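Fructosyl amine: oxygen oxidoreductase (Aspergillus fumigatus, PDB 3DJE) is a flavin-dependent fructosamine oxidase (Amadoriase II) that deglycates fructosyl amino acids, using FAD as its cofactor. Local coordinates at residues Val179-Glu193 and Ala200-Thr213. Sequence-based numbering, arbitrary orientation.
Sequences VTGTPQGRVVTLIFE and AVTADGKIWRAERT. Unlike the reference sequence in segment 200-213: Ala203 (reference Gly). With FAD (flavin-adenine dinucleotide), chain C.
Val187-Glu193 pairs antiparallel with Ala200-Thr202 as two strands of a three-stranded meander in the FAD-binding domain, the 206-209 strand completing it. Val188 N donates to Val201 O (2.8 Å) and Val201 N to Thr189 O (2.9 Å), both almost straight; Val188 and Thr189 thus share Val201 in a classic beta bulge. Just before the bulge, Val187 reads the adenine with its backbone: its N donates to FAD N1A (3.1 Å) and its O accepts from N6A. Between the Pro183-Arg186 turn and the turn joining strands 196-202 and 206-209, water 1 donates to both Gln184 O and Asp204 OD2, while Trp208 NE1 reaches Thr202 OG1 (3.2 Å) in the indole plane. Val179 CG2 packs obliquely on the indole at Trp208 CH2 (3.8 Å). Ile191 spans the middle strand: with CG1 anti to its carbonyl carbon (chi1 -61°), CG1 touches Val201 CG2 and CD1 reaches Ile207 CG2 (3.7 Å). Farther along, Arg209 NH1 forms a salt bridge to the syn side of Glu193 OE2 (3.1 Å), tilted 24° from the carboxylate plane, and water 2 links the same oxygen to NH2. The meander lies against parallel strands of the main FAD-binding sheet, Ala200 touching Leu10 of strand 9-12, and Val187 and Thr202 touching Leu36 of strand 33-37.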
ATOM      1  N   VAL A 179      11.778  -6.449  17.321  1.00 12.41           N
ATOM      2  CA  VAL A 179      13.231  -6.386  17.186  1.00 13.08           C
ATOM      3  C   VAL A 179      13.526  -5.693  15.858  1.00 13.13           C
ATOM      4  O   VAL A 179      13.371  -6.285  14.788  1.00 13.04           O
ATOM      5  CB  VAL A 179      13.886  -7.791  17.243  1.00 13.05           C
ATOM      6  CG1 VAL A 179      15.408  -7.677  17.101  1.00 14.90           C
ATOM      7  CG2 VAL A 179      13.490  -8.517  18.544  1.00 14.91           C
ATOM      8  N   THR A 180      13.923  -4.429  15.946  1.00 13.75           N
ATOM      9  CA  THR A 180      13.972  -3.572  14.771  1.00 14.59           C
ATOM     10  C   THR A 180      15.322  -2.899  14.611  1.00 15.04           C
ATOM     11  O   THR A 180      16.078  -2.753  15.584  1.00 16.22           O
ATOM     12  CB  THR A 180      12.892  -2.479  14.818  1.00 15.45           C
ATOM     13  OG1 THR A 180      13.125  -1.623  15.945  1.00 17.44           O
ATOM     14  CG2 THR A 180      11.495  -3.088  14.875  1.00 15.11           C
ATOM     15  N   GLY A 181      15.611  -2.482  13.388  1.00 14.55           N
ATOM     16  CA  GLY A 181      16.902  -1.896  13.091  1.00 14.96           C
ATOM     17  C   GLY A 181      17.828  -2.902  12.454  1.00 15.25           C
ATOM     18  O   GLY A 181      17.540  -4.094  12.390  1.00 14.80           O
ATOM     19  N   THR A 182      18.943  -2.399  11.953  1.00 14.94           N
ATOM     20  CA  THR A 182      19.940  -3.224  11.303  1.00 15.37           C
ATOM     21  C   THR A 182      21.216  -3.173  12.160  1.00 15.50           C
ATOM     22  O   THR A 182      21.645  -2.078  12.575  1.00 16.52           O
ATOM     23  CB  THR A 182      20.185  -2.720   9.852  1.00 15.49           C
ATOM     24  OG1 THR A 182      18.983  -2.877   9.072  1.00 16.04           O
ATOM     25  CG2 THR A 182      21.312  -3.474   9.185  1.00 16.27           C
ATOM     26  N   PRO A 183      21.847  -4.339  12.408  1.00 14.94           N
ATOM     27  CA  PRO A 183      21.556  -5.669  11.853  1.00 14.61           C
ATOM     28  C   PRO A 183      20.532  -6.534  12.582  1.00 14.18           C
ATOM     29  O   PRO A 183      20.131  -7.557  12.023  1.00 14.09           O
ATOM     30  CB  PRO A 183      22.919  -6.372  11.939  1.00 14.33           C
ATOM     31  CG  PRO A 183      23.526  -5.807  13.200  1.00 14.84           C
ATOM     32  CD  PRO A 183      23.037  -4.364  13.285  1.00 15.63           C
ATOM     33  N   GLN A 184      20.128  -6.156  13.794  1.00 13.92           N
ATOM     34  CA  GLN A 184      19.346  -7.054  14.674  1.00 14.01           C
ATOM     35  C   GLN A 184      18.005  -7.527  14.097  1.00 13.16           C
ATOM     36  O   GLN A 184      17.557  -8.627  14.409  1.00 13.05           O
ATOM     37  CB  GLN A 184      19.141  -6.448  16.074  1.00 14.86           C
ATOM     38  CG  GLN A 184      18.463  -5.061  16.084  1.00 17.50           C
ATOM     39  CD  GLN A 184      19.450  -3.895  15.859  1.00 20.83           C
ATOM     40  OE1 GLN A 184      20.642  -4.101  15.585  1.00 21.77           O
ATOM     41  NE2 GLN A 184      18.948  -2.659  15.978  1.00 23.39           N
ATOM     42  N   GLY A 185      17.376  -6.698  13.270  1.00 12.36           N
ATOM     43  CA  GLY A 185      16.068  -7.048  12.704  1.00 11.20           C
ATOM     44  C   GLY A 185      16.072  -7.361  11.219  1.00 11.75           C
ATOM     45  O   GLY A 185      15.010  -7.552  10.633  1.00 11.86           O
ATOM     46  N   ARG A 186      17.257  -7.402  10.599  1.00 10.61           N
ATOM     47  CA  ARG A 186      17.350  -7.676   9.173  1.00 11.64           C
ATOM     48  C   ARG A 186      17.464  -9.178   8.954  1.00 10.60           C
ATOM     49  O   ARG A 186      18.526  -9.776   9.187  1.00 10.54           O
ATOM     50  CB  ARG A 186      18.542  -6.947   8.517  1.00 11.80           C
ATOM     51  CG  ARG A 186      18.743  -7.343   7.056  1.00 13.89           C
ATOM     52  CD  ARG A 186      19.682  -6.415   6.281  1.00 15.66           C
ATOM     53  NE  ARG A 186      19.003  -5.188   5.856  1.00 22.90           N
ATOM     54  CZ  ARG A 186      18.080  -5.123   4.893  1.00 24.71           C
ATOM     55  NH1 ARG A 186      17.702  -6.228   4.244  1.00 26.09           N
ATOM     56  NH2 ARG A 186      17.520  -3.954   4.584  1.00 26.43           N
ATOM     57  N   VAL A 187      16.380  -9.793   8.501  1.00 10.18           N
ATOM     58  CA  VAL A 187      16.433 -11.232   8.216  1.00 10.33           C
ATOM     59  C   VAL A 187      17.312 -11.461   6.992  1.00 10.39           C
ATOM     60  O   VAL A 187      17.169 -10.766   5.974  1.00 10.89           O
ATOM     61  CB  VAL A 187      15.027 -11.816   7.964  1.00  9.91           C
ATOM     62  CG1 VAL A 187      15.130 -13.236   7.455  1.00 11.32           C
ATOM     63  CG2 VAL A 187      14.196 -11.777   9.251  1.00 11.45           C
ATOM     64  N   VAL A 188      18.210 -12.444   7.088  1.00  9.96           N
ATOM     65  CA  VAL A 188      19.092 -12.772   5.956  1.00 10.70           C
ATOM     66  C   VAL A 188      18.721 -14.079   5.267  1.00  9.94           C
ATOM     67  O   VAL A 188      19.068 -14.288   4.100  1.00 10.85           O
ATOM     68  CB  VAL A 188      20.599 -12.778   6.322  1.00 11.39           C
ATOM     69  CG1 VAL A 188      21.032 -11.376   6.802  1.00 12.74           C
ATOM     70  CG2 VAL A 188      20.914 -13.864   7.354  1.00 12.39           C
ATOM     71  N   THR A 189      18.046 -14.960   6.006  1.00 10.01           N
ATOM     72  CA  THR A 189      17.466 -16.178   5.430  1.00  9.80           C
ATOM     73  C   THR A 189      16.424 -16.740   6.371  1.00  9.39           C
ATOM     74  O   THR A 189      16.496 -16.523   7.569  1.00  9.08           O
ATOM     75  CB  THR A 189      18.540 -17.272   5.164  1.00 10.70           C
ATOM     76  OG1 THR A 189      17.939 -18.376   4.468  1.00  9.76           O
ATOM     77  CG2 THR A 189      19.185 -17.762   6.464  1.00 10.27           C
ATOM     78  N   LEU A 190      15.433 -17.430   5.812  1.00  8.56           N
ATOM     79  CA  LEU A 190      14.603 -18.289   6.649  1.00  9.28           C
ATOM     80  C   LEU A 190      15.421 -19.541   6.989  1.00 10.41           C
ATOM     81  O   LEU A 190      16.432 -19.848   6.320  1.00 10.57           O
ATOM     82  CB  LEU A 190      13.306 -18.666   5.905  1.00  9.30           C
ATOM     83  CG  LEU A 190      12.430 -17.477   5.474  1.00  9.51           C
ATOM     84  CD1 LEU A 190      11.227 -17.966   4.661  1.00 11.26           C
ATOM     85  CD2 LEU A 190      11.974 -16.656   6.687  1.00 11.77           C
ATOM     86  N   ILE A 191      15.001 -20.234   8.041  1.00  9.25           N
ATOM     87  CA  ILE A 191      15.622 -21.496   8.441  1.00 10.62           C
ATOM     88  C   ILE A 191      14.917 -22.642   7.732  1.00 10.62           C
ATOM     89  O   ILE A 191      13.772 -22.926   8.033  1.00 11.46           O
ATOM     90  CB  ILE A 191      15.547 -21.727   9.968  1.00 10.08           C
ATOM     91  CG1 ILE A 191      16.290 -20.614  10.724  1.00 11.83           C
ATOM     92  CG2 ILE A 191      16.132 -23.107  10.348  1.00 11.50           C
ATOM     93  CD1 ILE A 191      16.002 -20.627  12.236  1.00 12.79           C
ATOM     94  N   PHE A 192      15.614 -23.304   6.803  1.00 11.26           N
ATOM     95  CA  PHE A 192      15.028 -24.432   6.053  1.00 11.68           C
ATOM     96  C   PHE A 192      15.573 -25.740   6.599  1.00 12.23           C
ATOM     97  O   PHE A 192      16.775 -26.011   6.509  1.00 11.98           O
ATOM     98  CB  PHE A 192      15.322 -24.317   4.555  1.00 12.58           C
ATOM     99  CG  PHE A 192      14.568 -23.198   3.868  1.00 15.86           C
ATOM    100  CD1 PHE A 192      13.312 -23.424   3.317  1.00 18.85           C
ATOM    101  CD2 PHE A 192      15.128 -21.923   3.764  1.00 17.02           C
ATOM    102  CE1 PHE A 192      12.618 -22.389   2.668  1.00 20.80           C
ATOM    103  CE2 PHE A 192      14.442 -20.885   3.117  1.00 18.77           C
ATOM    104  CZ  PHE A 192      13.195 -21.124   2.572  1.00 17.73           C
ATOM    105  N   GLU A 193      14.688 -26.529   7.191  1.00 12.21           N
ATOM    106  CA  GLU A 193      15.099 -27.761   7.869  1.00 13.55           C
ATOM    107  C   GLU A 193      14.042 -28.815   7.629  1.00 12.90           C
ATOM    108  O   GLU A 193      12.854 -28.596   7.937  1.00 12.53           O
ATOM    109  CB  GLU A 193      15.233 -27.486   9.371  1.00 13.27           C
ATOM    110  CG  GLU A 193      15.597 -28.662  10.274  1.00 16.25           C
ATOM    111  CD  GLU A 193      15.397 -28.295  11.748  1.00 16.38           C
ATOM    112  OE1 GLU A 193      14.473 -28.851  12.384  1.00 22.18           O
ATOM    113  OE2 GLU A 193      16.120 -27.413  12.261  1.00 20.05           O
ATOM    114  N   ALA A 200      13.871 -17.854  11.371  1.00 10.20           N
ATOM    115  CA  ALA A 200      14.720 -16.966  10.557  1.00  9.43           C
ATOM    116  C   ALA A 200      16.057 -16.692  11.218  1.00  9.91           C
ATOM    117  O   ALA A 200      16.204 -16.826  12.433  1.00 10.21           O
ATOM    118  CB  ALA A 200      14.017 -15.633  10.313  1.00 10.09           C
ATOM    119  N   VAL A 201      17.018 -16.282  10.403  1.00  8.84           N
ATOM    120  CA  VAL A 201      18.313 -15.825  10.926  1.00  9.86           C
ATOM    121  C   VAL A 201      18.455 -14.354  10.574  1.00  9.32           C
ATOM    122  O   VAL A 201      18.205 -13.971   9.425  1.00  9.72           O
ATOM    123  CB  VAL A 201      19.479 -16.602  10.299  1.00 10.37           C
ATOM    124  CG1 VAL A 201      20.814 -16.143  10.892  1.00 11.71           C
ATOM    125  CG2 VAL A 201      19.294 -18.108  10.492  1.00 10.74           C
ATOM    126  N   THR A 202      18.874 -13.540  11.551  1.00  9.81           N
ATOM    127  CA  THR A 202      19.092 -12.106  11.306  1.00 10.36           C
ATOM    128  C   THR A 202      20.572 -11.794  11.048  1.00 10.67           C
ATOM    129  O   THR A 202      21.439 -12.633  11.333  1.00 10.95           O
ATOM    130  CB  THR A 202      18.518 -11.224  12.432  1.00 11.28           C
ATOM    131  OG1 THR A 202      18.952 -11.727  13.702  1.00 12.11           O
ATOM    132  CG2 THR A 202      16.984 -11.265  12.395  1.00 11.61           C
ATOM    133  N   ALA A 203      20.841 -10.606  10.510  1.00 11.21           N
ATOM    134  CA  ALA A 203      22.187 -10.226  10.053  1.00 11.44           C
ATOM    135  C   ALA A 203      23.222 -10.117  11.175  1.00 12.09           C
ATOM    136  O   ALA A 203      24.434 -10.084  10.885  1.00 13.09           O
ATOM    137  CB  ALA A 203      22.127  -8.919   9.295  1.00 11.65           C
ATOM    138  N   ASP A 204      22.758  -9.992  12.423  1.00 12.71           N
ATOM    139  CA  ASP A 204      23.642 -10.050  13.606  1.00 13.70           C
ATOM    140  C   ASP A 204      24.060 -11.482  13.960  1.00 13.98           C
ATOM    141  O   ASP A 204      24.768 -11.712  14.955  1.00 14.18           O
ATOM    142  CB  ASP A 204      23.000  -9.373  14.829  1.00 14.31           C
ATOM    143  CG  ASP A 204      21.702 -10.017  15.250  1.00 16.32           C
ATOM    144  OD1 ASP A 204      21.151 -10.834  14.458  1.00 17.91           O
ATOM    145  OD2 ASP A 204      21.220  -9.723  16.383  1.00 18.50           O
ATOM    146  N   GLY A 205      23.638 -12.443  13.140  1.00 13.29           N
ATOM    147  CA  GLY A 205      23.924 -13.843  13.408  1.00 14.54           C
ATOM    148  C   GLY A 205      23.175 -14.348  14.627  1.00 15.12           C
ATOM    149  O   GLY A 205      23.770 -14.967  15.539  1.00 17.28           O
ATOM    150  N   LYS A 206      21.890 -14.011  14.696  1.00 14.35           N
ATOM    151  CA  LYS A 206      21.012 -14.574  15.721  1.00 13.96           C
ATOM    152  C   LYS A 206      20.002 -15.481  15.031  1.00 12.99           C
ATOM    153  O   LYS A 206      19.451 -15.125  13.995  1.00 12.06           O
ATOM    154  CB  LYS A 206      20.283 -13.490  16.510  1.00 13.79           C
ATOM    155  CG  LYS A 206      19.482 -14.038  17.699  1.00 15.70           C
ATOM    156  CD  LYS A 206      19.089 -12.956  18.712  1.00 16.98           C
ATOM    157  CE  LYS A 206      20.259 -12.030  19.067  1.00 21.98           C
ATOM    158  NZ  LYS A 206      19.928 -11.086  20.182  1.00 25.91           N
ATOM    159  N   ILE A 207      19.782 -16.646  15.633  1.00 12.78           N
ATOM    160  CA  ILE A 207      18.871 -17.658  15.114  1.00 12.55           C
ATOM    161  C   ILE A 207      17.567 -17.545  15.892  1.00 12.42           C
ATOM    162  O   ILE A 207      17.576 -17.644  17.117  1.00 13.05           O
ATOM    163  CB  ILE A 207      19.455 -19.074  15.314  1.00 12.41           C
ATOM    164  CG1 ILE A 207      20.753 -19.218  14.503  1.00 14.04           C
ATOM    165  CG2 ILE A 207      18.420 -20.156  14.931  1.00 14.18           C
ATOM    166  CD1 ILE A 207      21.587 -20.443  14.902  1.00 15.14           C
ATOM    167  N   TRP A 208      16.472 -17.328  15.164  1.00 11.12           N
ATOM    168  CA  TRP A 208      15.151 -17.101  15.741  1.00 11.11           C
ATOM    169  C   TRP A 208      14.254 -18.267  15.363  1.00 11.19           C
ATOM    170  O   TRP A 208      13.672 -18.276  14.289  1.00 11.30           O
ATOM    171  CB  TRP A 208      14.533 -15.801  15.220  1.00 12.08           C
ATOM    172  CG  TRP A 208      15.249 -14.576  15.660  1.00 12.19           C
ATOM    173  CD1 TRP A 208      16.263 -13.936  14.995  1.00 12.75           C
ATOM    174  CD2 TRP A 208      15.009 -13.824  16.847  1.00 12.40           C
ATOM    175  NE1 TRP A 208      16.664 -12.830  15.703  1.00 13.07           N
ATOM    176  CE2 TRP A 208      15.925 -12.743  16.850  1.00 13.22           C
ATOM    177  CE3 TRP A 208      14.114 -13.963  17.921  1.00 12.26           C
ATOM    178  CZ2 TRP A 208      15.963 -11.788  17.884  1.00 14.00           C
ATOM    179  CZ3 TRP A 208      14.156 -13.022  18.959  1.00 14.33           C
ATOM    180  CH2 TRP A 208      15.081 -11.949  18.928  1.00 14.01           C
ATOM    181  N   ARG A 209      14.166 -19.259  16.244  1.00 11.77           N
ATOM    182  CA  ARG A 209      13.341 -20.438  15.950  1.00 12.47           C
ATOM    183  C   ARG A 209      11.908 -20.173  16.380  1.00 12.28           C
ATOM    184  O   ARG A 209      11.678 -19.560  17.419  1.00 13.06           O
ATOM    185  CB  ARG A 209      13.913 -21.683  16.646  1.00 13.54           C
ATOM    186  CG  ARG A 209      15.285 -22.059  16.113  1.00 15.83           C
ATOM    187  CD  ARG A 209      15.773 -23.416  16.586  1.00 19.62           C
ATOM    188  NE  ARG A 209      16.992 -23.802  15.878  1.00 21.37           N
ATOM    189  CZ  ARG A 209      17.026 -24.524  14.758  1.00 22.54           C
ATOM    190  NH1 ARG A 209      15.907 -24.976  14.198  1.00 20.46           N
ATOM    191  NH2 ARG A 209      18.198 -24.806  14.200  1.00 24.01           N
ATOM    192  N   ALA A 210      10.947 -20.641  15.581  1.00 12.17           N
ATOM    193  CA  ALA A 210       9.544 -20.417  15.870  1.00 11.75           C
ATOM    194  C   ALA A 210       8.695 -21.581  15.416  1.00 12.11           C
ATOM    195  O   ALA A 210       9.022 -22.244  14.443  1.00 11.74           O
ATOM    196  CB  ALA A 210       9.074 -19.152  15.194  1.00 12.52           C
ATOM    197  N   GLU A 211       7.600 -21.811  16.144  1.00 11.90           N
ATOM    198  CA  GLU A 211       6.614 -22.808  15.761  1.00 12.58           C
ATOM    199  C   GLU A 211       5.879 -22.465  14.458  1.00 11.57           C
ATOM    200  O   GLU A 211       5.517 -23.351  13.687  1.00 11.88           O
ATOM    201  CB  GLU A 211       5.625 -23.010  16.913  1.00 13.59           C
ATOM    202  CG  GLU A 211       6.228 -23.674  18.145  1.00 19.13           C
ATOM    203  CD  GLU A 211       5.148 -24.218  19.085  1.00 24.73           C
ATOM    204  OE1 GLU A 211       4.100 -24.680  18.580  1.00 28.71           O
ATOM    205  OE2 GLU A 211       5.333 -24.168  20.324  1.00 28.79           O
ATOM    206  N   ARG A 212       5.623 -21.170  14.241  1.00 11.01           N
ATOM    207  CA  ARG A 212       5.091 -20.669  12.968  1.00 11.01           C
ATOM    208  C   ARG A 212       5.813 -19.377  12.621  1.00 10.33           C
ATOM    209  O   ARG A 212       6.140 -18.597  13.516  1.00 10.28           O
ATOM    210  CB  ARG A 212       3.587 -20.348  13.064  1.00 11.36           C
ATOM    211  CG  ARG A 212       2.694 -21.566  13.330  1.00 13.03           C
ATOM    212  CD  ARG A 212       2.648 -22.506  12.143  1.00 15.01           C
ATOM    213  NE  ARG A 212       1.671 -23.575  12.340  1.00 18.56           N
ATOM    214  CZ  ARG A 212       1.888 -24.668  13.072  1.00 20.11           C
ATOM    215  NH1 ARG A 212       3.057 -24.864  13.673  1.00 18.78           N
ATOM    216  NH2 ARG A 212       0.928 -25.575  13.203  1.00 22.46           N
ATOM    217  N   THR A 213       6.076 -19.193  11.332  1.00 10.13           N
ATOM    218  CA  THR A 213       6.703 -17.986  10.788  1.00 10.82           C
ATOM    219  C   THR A 213       5.748 -17.366   9.782  1.00 10.49           C
ATOM    220  O   THR A 213       5.265 -18.060   8.880  1.00 11.12           O
ATOM    221  CB  THR A 213       8.046 -18.346  10.089  1.00 11.17           C
ATOM    222  OG1 THR A 213       8.947 -18.945  11.035  1.00 12.30           O
ATOM    223  CG2 THR A 213       8.698 -17.130   9.445  1.00 12.46           C
TER
HETATM  224  PA  FAD C 500       5.132  -2.846   3.830  1.00  9.66           P
HETATM  225  O1A FAD C 500       4.233  -2.037   4.660  1.00 10.32           O
HETATM  226  O2A FAD C 500       5.978  -2.155   2.808  1.00  9.99           O
HETATM  227  O5B FAD C 500       6.013  -3.652   4.867  1.00 10.46           O
HETATM  228  C5B FAD C 500       7.111  -4.482   4.477  1.00 10.37           C
HETATM  229  C4B FAD C 500       8.051  -4.567   5.686  1.00 11.02           C
HETATM  230  O4B FAD C 500       8.995  -5.586   5.309  1.00  9.92           O
HETATM  231  C3B FAD C 500       8.832  -3.236   5.790  1.00 11.02           C
HETATM  232  O3B FAD C 500       8.613  -2.604   7.062  1.00 12.08           O
HETATM  233  C2B FAD C 500      10.286  -3.709   5.626  1.00  9.60           C
HETATM  234  O2B FAD C 500      11.210  -2.987   6.499  1.00 12.18           O
HETATM  235  C1B FAD C 500      10.176  -5.224   5.958  1.00 11.05           C
HETATM  236  N9A FAD C 500      11.430  -5.891   5.490  1.00 10.58           N
HETATM  237  C8A FAD C 500      12.126  -5.673   4.355  1.00 10.90           C
HETATM  238  N7A FAD C 500      13.229  -6.452   4.363  1.00  9.14           N
HETATM  239  C5A FAD C 500      13.223  -7.155   5.505  1.00  8.71           C
HETATM  240  C6A FAD C 500      14.093  -8.092   6.071  1.00  9.40           C
HETATM  241  N6A FAD C 500      15.229  -8.444   5.423  1.00 10.29           N
HETATM  242  N1A FAD C 500      13.784  -8.624   7.270  1.00  9.55           N
HETATM  243  C2A FAD C 500      12.668  -8.274   7.922  1.00  9.77           C
HETATM  244  N3A FAD C 500      11.817  -7.377   7.412  1.00  8.96           N
HETATM  245  C4A FAD C 500      12.080  -6.811   6.210  1.00  8.87           C
HETATM  246  N1  FAD C 500      -2.950   1.433  -0.279  1.00  9.29           N
HETATM  247  C2  FAD C 500      -4.216   1.880   0.094  1.00  9.88           C
HETATM  248  O2  FAD C 500      -5.026   1.134   0.648  1.00 10.41           O
HETATM  249  N3  FAD C 500      -4.570   3.203  -0.175  1.00  9.88           N
HETATM  250  C4  FAD C 500      -3.701   4.080  -0.815  1.00 11.21           C
HETATM  251  O4  FAD C 500      -4.048   5.247  -1.034  1.00 10.70           O
HETATM  252  C4X FAD C 500      -2.436   3.610  -1.203  1.00 10.49           C
HETATM  253  N5  FAD C 500      -1.546   4.457  -1.861  1.00 11.11           N
HETATM  254  C5X FAD C 500      -0.237   4.035  -2.080  1.00  9.98           C
HETATM  255  C6  FAD C 500       0.691   4.963  -2.543  1.00 11.30           C
HETATM  256  C7  FAD C 500       2.017   4.590  -2.729  1.00 11.37           C
HETATM  257  C7M FAD C 500       2.990   5.649  -3.266  1.00 11.77           C
HETATM  258  C8  FAD C 500       2.429   3.293  -2.427  1.00 10.75           C
HETATM  259  C8M FAD C 500       3.921   2.906  -2.561  1.00 11.57           C
HETATM  260  C9  FAD C 500       1.493   2.368  -1.943  1.00 10.37           C
HETATM  261  C9A FAD C 500       0.155   2.738  -1.755  1.00  9.09           C
HETATM  262  N10 FAD C 500      -0.811   1.828  -1.284  1.00  9.79           N
HETATM  263  C10 FAD C 500      -2.077   2.292  -0.928  1.00  9.91           C
HETATM  264  C1' FAD C 500      -0.491   0.401  -1.147  1.00  8.36           C
HETATM  265  C2' FAD C 500      -0.087   0.094   0.295  1.00  8.62           C
HETATM  266  O2' FAD C 500       0.778   1.138   0.795  1.00  9.46           O
HETATM  267  C3' FAD C 500       0.624  -1.256   0.340  1.00  7.33           C
HETATM  268  O3' FAD C 500      -0.144  -2.219  -0.412  1.00  9.64           O
HETATM  269  C4' FAD C 500       0.764  -1.789   1.770  1.00  8.43           C
HETATM  270  O4' FAD C 500       1.222  -0.781   2.670  1.00  9.75           O
HETATM  271  C5' FAD C 500       1.765  -2.951   1.767  1.00  9.58           C
HETATM  272  O5' FAD C 500       1.867  -3.502   3.090  1.00  8.86           O
HETATM  273  P   FAD C 500       2.908  -4.684   3.389  1.00  9.27           P
HETATM  274  O1P FAD C 500       2.682  -5.789   2.411  1.00  9.53           O
HETATM  275  O2P FAD C 500       2.818  -4.938   4.842  1.00  9.14           O
HETATM  276  O3P FAD C 500       4.353  -4.045   3.088  1.00  9.07           O
HETATM  277  O   HOH W   1      18.532 -10.073  16.456  1.00 16.72           O
HETATM  278  O   HOH W   2      18.280 -26.259  11.893  1.00 21.96           O